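Local coordinates for protein ribosome biogenesis GTPase A (Thermotoga maritima, PDB 3CNL) that binds GTP as a circularly permuted GTPase and probably hydrolyses it during a late step of 50S ribosomal subunit assembly, at residues 79-84 with 88-93; 157-160 with 164-167. All coordinates share one frame; numbering follows the deposited sequence.

Interaction 1 (79-84 with 88-93). With GNP (phosphoaminophosphonic acid-guanylate ester), chain B.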
ATOM      1  N   ILE A  79       5.752 -12.367  -3.444  1.00 25.81           N
ATOM      2  CA  ILE A  79       5.603 -12.144  -4.872  1.00 24.79           C
ATOM      3  C   ILE A  79       5.504 -10.649  -5.130  1.00 25.15           C
ATOM      4  O   ILE A  79       5.293  -9.878  -4.201  1.00 25.41           O
ATOM      5  CB  ILE A  79       4.353 -12.845  -5.446  1.00 24.40           C
ATOM      6  CG1 ILE A  79       3.066 -12.211  -4.906  1.00 23.41           C
ATOM      7  CG2 ILE A  79       4.431 -14.374  -5.185  1.00 23.35           C
ATOM      8  CD1 ILE A  79       1.815 -12.596  -5.661  1.00 22.91           C
ATOM      9  N   THR A  80       5.656 -10.238  -6.386  1.00 24.87           N
ATOM     10  CA  THR A  80       5.470  -8.835  -6.741  1.00 25.26           C
ATOM     11  C   THR A  80       4.487  -8.815  -7.890  1.00 25.76           C
ATOM     12  O   THR A  80       4.444  -9.763  -8.666  1.00 25.67           O
ATOM     13  CB  THR A  80       6.779  -8.202  -7.228  1.00 25.67           C
ATOM     14  OG1 THR A  80       7.250  -8.954  -8.346  1.00 26.27           O
ATOM     15  CG2 THR A  80       7.854  -8.212  -6.116  1.00 23.95           C
ATOM     16  N   THR A  81       3.682  -7.759  -7.988  1.00 25.47           N
ATOM     17  CA  THR A  81       2.715  -7.656  -9.069  1.00 25.37           C
ATOM     18  C   THR A  81       2.281  -6.218  -9.243  1.00 25.95           C
ATOM     19  O   THR A  81       2.766  -5.336  -8.547  1.00 24.90           O
ATOM     20  CB  THR A  81       1.476  -8.552  -8.831  1.00 25.38           C
ATOM     21  OG1 THR A  81       0.711  -8.633 -10.045  1.00 25.20           O
ATOM     22  CG2 THR A  81       0.597  -7.991  -7.710  1.00 25.07           C
ATOM     23  N   HIS A  82       1.397  -5.987 -10.212  1.00 27.28           N
ATOM     24  CA  HIS A  82       0.808  -4.675 -10.445  1.00 28.24           C
ATOM     25  C   HIS A  82      -0.497  -4.837 -11.211  1.00 29.04           C
ATOM     26  O   HIS A  82      -0.771  -5.903 -11.755  1.00 28.79           O
ATOM     27  CB  HIS A  82       1.799  -3.724 -11.148  1.00 28.19           C
ATOM     28  CG  HIS A  82       2.042  -4.032 -12.599  1.00 29.62           C
ATOM     29  ND1 HIS A  82       3.045  -4.873 -13.030  1.00 30.24           N
ATOM     30  CD2 HIS A  82       1.433  -3.577 -13.719  1.00 29.91           C
ATOM     31  CE1 HIS A  82       3.028  -4.942 -14.349  1.00 30.33           C
ATOM     32  NE2 HIS A  82       2.057  -4.166 -14.789  1.00 30.38           N
ATOM     33  N   LYS A  83      -1.302  -3.781 -11.187  1.00 30.06           N
ATOM     34  CA  LYS A  83      -2.630  -3.661 -11.810  1.00 31.74           C
ATOM     35  C   LYS A  83      -2.693  -4.266 -13.215  1.00 32.48           C
ATOM     36  O   LYS A  83      -3.668  -4.931 -13.589  1.00 32.46           O
ATOM     37  CB  LYS A  83      -2.884  -2.161 -11.960  1.00 31.96           C
ATOM     38  CG  LYS A  83      -4.247  -1.648 -11.689  1.00 33.45           C
ATOM     39  CD  LYS A  83      -4.240  -0.140 -11.924  1.00 35.04           C
ATOM     40  CE  LYS A  83      -5.453   0.540 -11.326  1.00 37.38           C
ATOM     41  NZ  LYS A  83      -5.445   2.036 -11.582  1.00 39.43           N
ATOM     42  N   GLY A  84      -1.651  -3.994 -13.997  1.00 33.29           N
ATOM     43  CA  GLY A  84      -1.643  -4.299 -15.428  1.00 34.14           C
ATOM     44  C   GLY A  84      -1.075  -5.652 -15.798  1.00 34.39           C
ATOM     45  O   GLY A  84      -1.010  -5.997 -16.984  1.00 34.86           O
ATOM     46  N   LYS A  88      -3.596 -14.466 -15.394  1.00 34.41           N
ATOM     47  CA  LYS A  88      -2.899 -15.743 -15.516  1.00 34.22           C
ATOM     48  C   LYS A  88      -1.529 -15.751 -14.842  1.00 33.20           C
ATOM     49  O   LYS A  88      -1.124 -16.758 -14.235  1.00 32.23           O
ATOM     50  CB  LYS A  88      -2.733 -16.108 -17.004  1.00 34.73           C
ATOM     51  CG  LYS A  88      -3.864 -15.621 -17.921  1.00 37.30           C
ATOM     52  CD  LYS A  88      -3.733 -14.122 -18.243  1.00 39.13           C
ATOM     53  CE  LYS A  88      -4.950 -13.574 -18.950  1.00 41.57           C
ATOM     54  NZ  LYS A  88      -6.044 -13.303 -17.978  1.00 41.85           N
ATOM     55  N   VAL A  89      -0.810 -14.634 -14.979  1.00 32.70           N
ATOM     56  CA  VAL A  89       0.537 -14.471 -14.408  1.00 32.61           C
ATOM     57  C   VAL A  89       0.454 -14.341 -12.878  1.00 31.94           C
ATOM     58  O   VAL A  89       1.277 -14.902 -12.150  1.00 31.58           O
ATOM     59  CB  VAL A  89       1.243 -13.203 -14.970  1.00 32.97           C
ATOM     60  CG1 VAL A  89       2.594 -12.986 -14.294  1.00 33.58           C
ATOM     61  CG2 VAL A  89       1.383 -13.272 -16.492  1.00 33.88           C
ATOM     62  N   LEU A  90      -0.538 -13.586 -12.413  1.00 31.55           N
ATOM     63  CA  LEU A  90      -0.785 -13.415 -10.973  1.00 31.26           C
ATOM     64  C   LEU A  90      -1.068 -14.756 -10.315  1.00 31.07           C
ATOM     65  O   LEU A  90      -0.488 -15.083  -9.306  1.00 30.79           O
ATOM     66  CB  LEU A  90      -1.983 -12.496 -10.739  1.00 30.76           C
ATOM     67  CG  LEU A  90      -2.011 -11.543  -9.538  1.00 31.05           C
ATOM     68  CD1 LEU A  90      -3.452 -11.251  -9.153  1.00 29.25           C
ATOM     69  CD2 LEU A  90      -1.181 -11.986  -8.331  1.00 27.89           C
ATOM     70  N   LEU A  91      -1.976 -15.527 -10.897  1.00 32.08           N
ATOM     71  CA  LEU A  91      -2.406 -16.789 -10.304  1.00 32.13           C
ATOM     72  C   LEU A  91      -1.266 -17.786 -10.268  1.00 32.56           C
ATOM     73  O   LEU A  91      -1.129 -18.559  -9.318  1.00 32.46           O
ATOM     74  CB  LEU A  91      -3.590 -17.362 -11.078  1.00 32.69           C
ATOM     75  CG  LEU A  91      -4.933 -16.673 -10.890  1.00 32.56           C
ATOM     76  CD1 LEU A  91      -5.913 -17.350 -11.772  1.00 32.88           C
ATOM     77  CD2 LEU A  91      -5.361 -16.770  -9.425  1.00 32.45           C
ATOM     78  N   LYS A  92      -0.420 -17.731 -11.290  1.00 33.29           N
ATOM     79  CA  LYS A  92       0.763 -18.586 -11.374  1.00 33.36           C
ATOM     80  C   LYS A  92       1.764 -18.220 -10.294  1.00 33.00           C
ATOM     81  O   LYS A  92       2.359 -19.109  -9.650  1.00 33.37           O
ATOM     82  CB  LYS A  92       1.405 -18.467 -12.761  1.00 34.07           C
ATOM     83  CG  LYS A  92       2.112 -19.716 -13.208  1.00 36.39           C
ATOM     84  CD  LYS A  92       3.587 -19.693 -12.835  1.00 40.09           C
ATOM     85  CE  LYS A  92       4.457 -19.600 -14.093  1.00 41.03           C
ATOM     86  NZ  LYS A  92       4.449 -20.900 -14.854  1.00 42.76           N
ATOM     87  N   LYS A  93       1.958 -16.912 -10.093  1.00 32.28           N
ATOM     88  CA  LYS A  93       2.794 -16.413  -8.990  1.00 30.66           C
ATOM     89  C   LYS A  93       2.238 -16.821  -7.635  1.00 30.06           C
ATOM     90  O   LYS A  93       2.993 -17.230  -6.751  1.00 29.76           O
ATOM     91  CB  LYS A  93       2.934 -14.888  -9.045  1.00 30.29           C
ATOM     92  CG  LYS A  93       3.845 -14.383 -10.132  1.00 30.18           C
ATOM     93  CD  LYS A  93       3.965 -12.865 -10.103  1.00 29.83           C
ATOM     94  CE  LYS A  93       4.934 -12.366 -11.198  1.00 29.74           C
ATOM     95  NZ  LYS A  93       5.116 -10.882 -11.163  1.00 26.94           N
TER
HETATM   96  PG  GNP B 501      -9.064   0.514   0.328  1.00 38.27           P
HETATM   97  O1G GNP B 501      -8.970  -0.679   1.251  1.00 36.49           O
HETATM   98  O2G GNP B 501      -8.468   1.766   0.944  1.00 40.18           O
HETATM   99  O3G GNP B 501     -10.511   0.655  -0.129  1.00 37.74           O
HETATM  100  N3B GNP B 501      -8.339   0.419  -1.078  1.00 32.88           N
HETATM  101  PB  GNP B 501      -7.802  -0.863  -1.823  1.00 30.22           P
HETATM  102  O1B GNP B 501      -6.710  -1.499  -1.028  1.00 23.61           O
HETATM  103  O2B GNP B 501      -8.970  -1.735  -2.149  1.00 28.79           O
HETATM  104  O3A GNP B 501      -7.194  -0.324  -3.133  1.00 26.57           O
HETATM  105  PA  GNP B 501      -7.840  -0.128  -4.540  1.00 27.21           P
HETATM  106  O1A GNP B 501      -7.797  -1.381  -5.311  1.00 24.68           O
HETATM  107  O2A GNP B 501      -9.139   0.560  -4.471  1.00 27.42           O
HETATM  108  O5' GNP B 501      -6.822   0.812  -5.250  1.00 26.29           O
HETATM  109  C5' GNP B 501      -6.444   2.088  -4.713  1.00 26.42           C
HETATM  110  C4' GNP B 501      -5.857   2.922  -5.847  1.00 27.52           C
HETATM  111  O4' GNP B 501      -4.620   2.339  -6.351  1.00 26.59           O
HETATM  112  C3' GNP B 501      -6.726   3.084  -7.083  1.00 28.88           C
HETATM  113  O3' GNP B 501      -6.515   4.387  -7.605  1.00 31.11           O
HETATM  114  C2' GNP B 501      -6.154   2.039  -8.028  1.00 27.88           C
HETATM  115  O2' GNP B 501      -6.425   2.381  -9.367  1.00 29.64           O
HETATM  116  C1' GNP B 501      -4.659   2.139  -7.744  1.00 25.30           C
HETATM  117  N9  GNP B 501      -3.903   0.912  -7.980  1.00 24.60           N
HETATM  118  C8  GNP B 501      -4.244  -0.354  -7.546  1.00 24.13           C
HETATM  119  N7  GNP B 501      -3.356  -1.260  -7.878  1.00 26.19           N
HETATM  120  C5  GNP B 501      -2.375  -0.533  -8.586  1.00 24.81           C
HETATM  121  C6  GNP B 501      -1.160  -0.947  -9.197  1.00 25.13           C
HETATM  122  O6  GNP B 501      -0.678  -2.092  -9.259  1.00 22.83           O
HETATM  123  N1  GNP B 501      -0.465   0.125  -9.786  1.00 24.53           N
HETATM  124  C2  GNP B 501      -0.894   1.443  -9.784  1.00 25.12           C
HETATM  125  N2  GNP B 501      -0.108   2.351 -10.400  1.00 26.03           N
HETATM  126  N3  GNP B 501      -2.015   1.846  -9.211  1.00 23.51           N
HETATM  127  C4  GNP B 501      -2.703   0.809  -8.642  1.00 24.38           C

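Interaction 2 (157-160 with 164-167)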
ATOM      1  N   LYS A 157      -3.678   0.466  11.471  1.00 42.41           N
ATOM      2  CA  LYS A 157      -2.673   0.196  12.485  1.00 42.71           C
ATOM      3  C   LYS A 157      -2.235   1.417  13.290  1.00 43.49           C
ATOM      4  O   LYS A 157      -2.537   2.549  12.922  1.00 43.40           O
ATOM      5  CB  LYS A 157      -1.486  -0.574  11.896  1.00 42.87           C
ATOM      6  CG  LYS A 157      -0.532   0.194  11.024  1.00 41.78           C
ATOM      7  CD  LYS A 157       0.294  -0.812  10.230  1.00 39.81           C
ATOM      8  CE  LYS A 157       1.656  -0.272   9.934  1.00 38.84           C
ATOM      9  NZ  LYS A 157       2.469  -1.244   9.171  1.00 35.08           N
ATOM     10  N   ASN A 158      -1.538   1.154  14.397  1.00 44.41           N
ATOM     11  CA  ASN A 158      -1.092   2.180  15.344  1.00 45.54           C
ATOM     12  C   ASN A 158       0.076   2.983  14.789  1.00 45.49           C
ATOM     13  O   ASN A 158       1.136   2.427  14.488  1.00 45.89           O
ATOM     14  CB  ASN A 158      -0.722   1.530  16.693  1.00 45.95           C
ATOM     15  CG  ASN A 158       0.260   2.367  17.521  1.00 47.66           C
ATOM     16  OD1 ASN A 158      -0.090   3.419  18.084  1.00 50.43           O
ATOM     17  ND2 ASN A 158       1.497   1.884  17.620  1.00 50.21           N
ATOM     18  N   ILE A 159      -0.122   4.289  14.647  1.00 45.27           N
ATOM     19  CA  ILE A 159       0.955   5.152  14.195  1.00 45.22           C
ATOM     20  C   ILE A 159       1.567   5.879  15.382  1.00 45.09           C
ATOM     21  O   ILE A 159       1.035   6.871  15.868  1.00 45.53           O
ATOM     22  CB  ILE A 159       0.511   6.140  13.105  1.00 45.20           C
ATOM     23  CG1 ILE A 159      -0.138   5.382  11.951  1.00 44.99           C
ATOM     24  CG2 ILE A 159       1.721   6.909  12.605  1.00 44.70           C
ATOM     25  CD1 ILE A 159      -1.308   6.074  11.352  1.00 46.46           C
ATOM     26  N   PHE A 160       2.690   5.350  15.837  1.00 44.62           N
ATOM     27  CA  PHE A 160       3.422   5.878  16.971  1.00 44.38           C
ATOM     28  C   PHE A 160       4.502   6.851  16.494  1.00 43.48           C
ATOM     29  O   PHE A 160       4.875   7.781  17.216  1.00 44.55           O
ATOM     30  CB  PHE A 160       4.064   4.718  17.737  1.00 45.76           C
ATOM     31  CG  PHE A 160       4.912   3.818  16.875  1.00 46.18           C
ATOM     32  CD1 PHE A 160       6.276   3.700  17.108  1.00 47.07           C
ATOM     33  CD2 PHE A 160       4.344   3.102  15.816  1.00 48.15           C
ATOM     34  CE1 PHE A 160       7.071   2.879  16.305  1.00 49.55           C
ATOM     35  CE2 PHE A 160       5.120   2.275  15.007  1.00 49.19           C
ATOM     36  CZ  PHE A 160       6.488   2.164  15.247  1.00 46.84           C
ATOM     37  N   LEU A 164       6.524   6.586  10.173  1.00 25.71           N
ATOM     38  CA  LEU A 164       5.448   5.683   9.719  1.00 24.79           C
ATOM     39  C   LEU A 164       4.255   6.450   9.130  1.00 23.80           C
ATOM     40  O   LEU A 164       3.756   6.105   8.062  1.00 24.01           O
ATOM     41  CB  LEU A 164       5.011   4.736  10.849  1.00 24.18           C
ATOM     42  CG  LEU A 164       3.846   3.791  10.515  1.00 25.66           C
ATOM     43  CD1 LEU A 164       4.213   2.824   9.395  1.00 23.73           C
ATOM     44  CD2 LEU A 164       3.318   3.045  11.771  1.00 25.71           C
ATOM     45  N   ALA A 165       3.825   7.516   9.799  1.00 22.60           N
ATOM     46  CA  ALA A 165       2.752   8.362   9.267  1.00 21.55           C
ATOM     47  C   ALA A 165       3.142   8.969   7.911  1.00 21.03           C
ATOM     48  O   ALA A 165       2.340   8.971   6.976  1.00 21.33           O
ATOM     49  CB  ALA A 165       2.386   9.462  10.274  1.00 21.66           C
ATOM     50  N   ALA A 166       4.375   9.462   7.806  1.00 19.98           N
ATOM     51  CA  ALA A 166       4.860  10.095   6.590  1.00 20.03           C
ATOM     52  C   ALA A 166       4.820   9.102   5.417  1.00 20.28           C
ATOM     53  O   ALA A 166       4.342   9.434   4.347  1.00 21.31           O
ATOM     54  CB  ALA A 166       6.266  10.606   6.806  1.00 19.51           C
ATOM     55  N   LYS A 167       5.277   7.876   5.655  1.00 20.12           N
ATOM     56  CA  LYS A 167       5.315   6.818   4.626  1.00 20.98           C
ATOM     57  C   LYS A 167       3.919   6.343   4.201  1.00 20.79           C
ATOM     58  O   LYS A 167       3.637   6.148   2.998  1.00 20.41           O
ATOM     59  CB  LYS A 167       6.198   5.663   5.109  1.00 21.24           C
ATOM     60  CG  LYS A 167       7.686   5.955   4.944  1.00 23.04           C
ATOM     61  CD  LYS A 167       8.534   5.112   5.864  1.00 25.48           C
ATOM     62  CE  LYS A 167      10.010   5.324   5.522  1.00 26.87           C
ATOM     63  NZ  LYS A 167      10.898   4.667   6.530  1.00 27.92           N
TER

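Interaction 1 (79-84 with 88-93)
K93 reaches from helix 87-94 back over the end of strand 78-80 and gives its ammonium group to the backbone carbonyl of T80, with NZ 2.8 Å from O. The donor sits tilted 30° out of the carbonyl plane, at a C=O...N angle of 149°. Beyond CG the lysine chain is fully extended, and this straight run lays CD beside the same oxygen before NZ bonds to it. I79 supplies the apolar part of the contact: its CD1 meets CD2 of L90 at 4.1 Å, the two side chains crossing at about a right angle. The other branch of I79 sets a methyl against the helix backbone, CG2 lying 3.6 Å from K93 O. T81 OG1 passes L90 CG at 4.0 Å, again with the side chains roughly perpendicular, but its hydrogen bond goes to E85.

E85, in the turn between the segments, ties the polar ends together, since it also forms a salt bridge with K93 NZ. L90 also packs on K118 and L119 of helix 112-120, while backbone bonds from I79 and T81 fix the strand to its neighbour, 48-54. The chain beyond the strand reaches the guanine of the bound GTP analogue, where K83 N donates to GNP O6 at 2.6 Å and the extended K83 chain lies over one face of the guanine, its CD 3.7 Å from GNP C4. The K93 bond ties helix 87-94 to the end of strand 78-80, two residues before H82 and K83 of the guanine pocket. With a carboxylate and a carbonyl both on its NZ, K93 is probably held protonated.

Interaction 2 (157-160 with 164-167)
L164 points its side chain from helix 162-170 into the bend of the chain at 157-160, where its CD2 methyl makes most of the contacts. CD2 enters the bend itself and lies 3.5 Å from the backbone oxygen of N158. The same methyl is 3.8 Å from CE2 of F160 and also packs against CG1 of I159; CD1 meets none of these three. The aliphatic part of K157 is shared instead, its CE lying about equally far, 4.1 Å, from both L164 methyls. With CG anti to the backbone N (chi1 177°), the leucine fork is carried out from the helix toward the loop. F160 stands across it at about a right angle, and the methyl approaches the ring obliquely; N158 O lies in the plane of that ring, at its edge. K157 and I159 instead slant past the leucine.

The loop follows strand 147-154, the strand that ends at the nucleotide pocket of this P-loop GTPase fold, and leads directly into helix 162-170. Here the connection lies back against the first turn of the helix it leads into, with S161 OG bonded to L164 N between the two segments.

I159 uses its other branch one residue further along the helix. Its CG2, anti to the backbone N, comes within 3.5 Å of A165 CB, a close methyl-to-methyl approach, and lies 3.6 Å from A165 N. A165 in turn touches I184 of helix 182-196, and I159 also meets L174. The extended chain of K157 passes the leucine and delivers NZ to the carbonyl oxygens of A36 and S38, while A36 also touches L164, bringing a loop from much earlier in the sequence against the same leucine.

Overall arrangement
The two contacts follow one another along the chain, interaction 1 closing before interaction 2 opens, and lie on opposite sides of the chain's centre, with their own centres 28 Å apart and nearest atoms about 16 Å apart. Both belong to connections leaving parallel strands of the six-stranded mixed sheet: strand 78-80, at one border, leads to helix 87-94; strand 147-154, further across, leads to helix 162-170. Interaction 1 borders the guanine end of the nucleotide through H82 and K83. Interaction 2 is more remote, the K157 side chain about 13 Å from GNP, and lies where the chain leaves the sheet for helix 162-170, which in turn packs on helix 182-196.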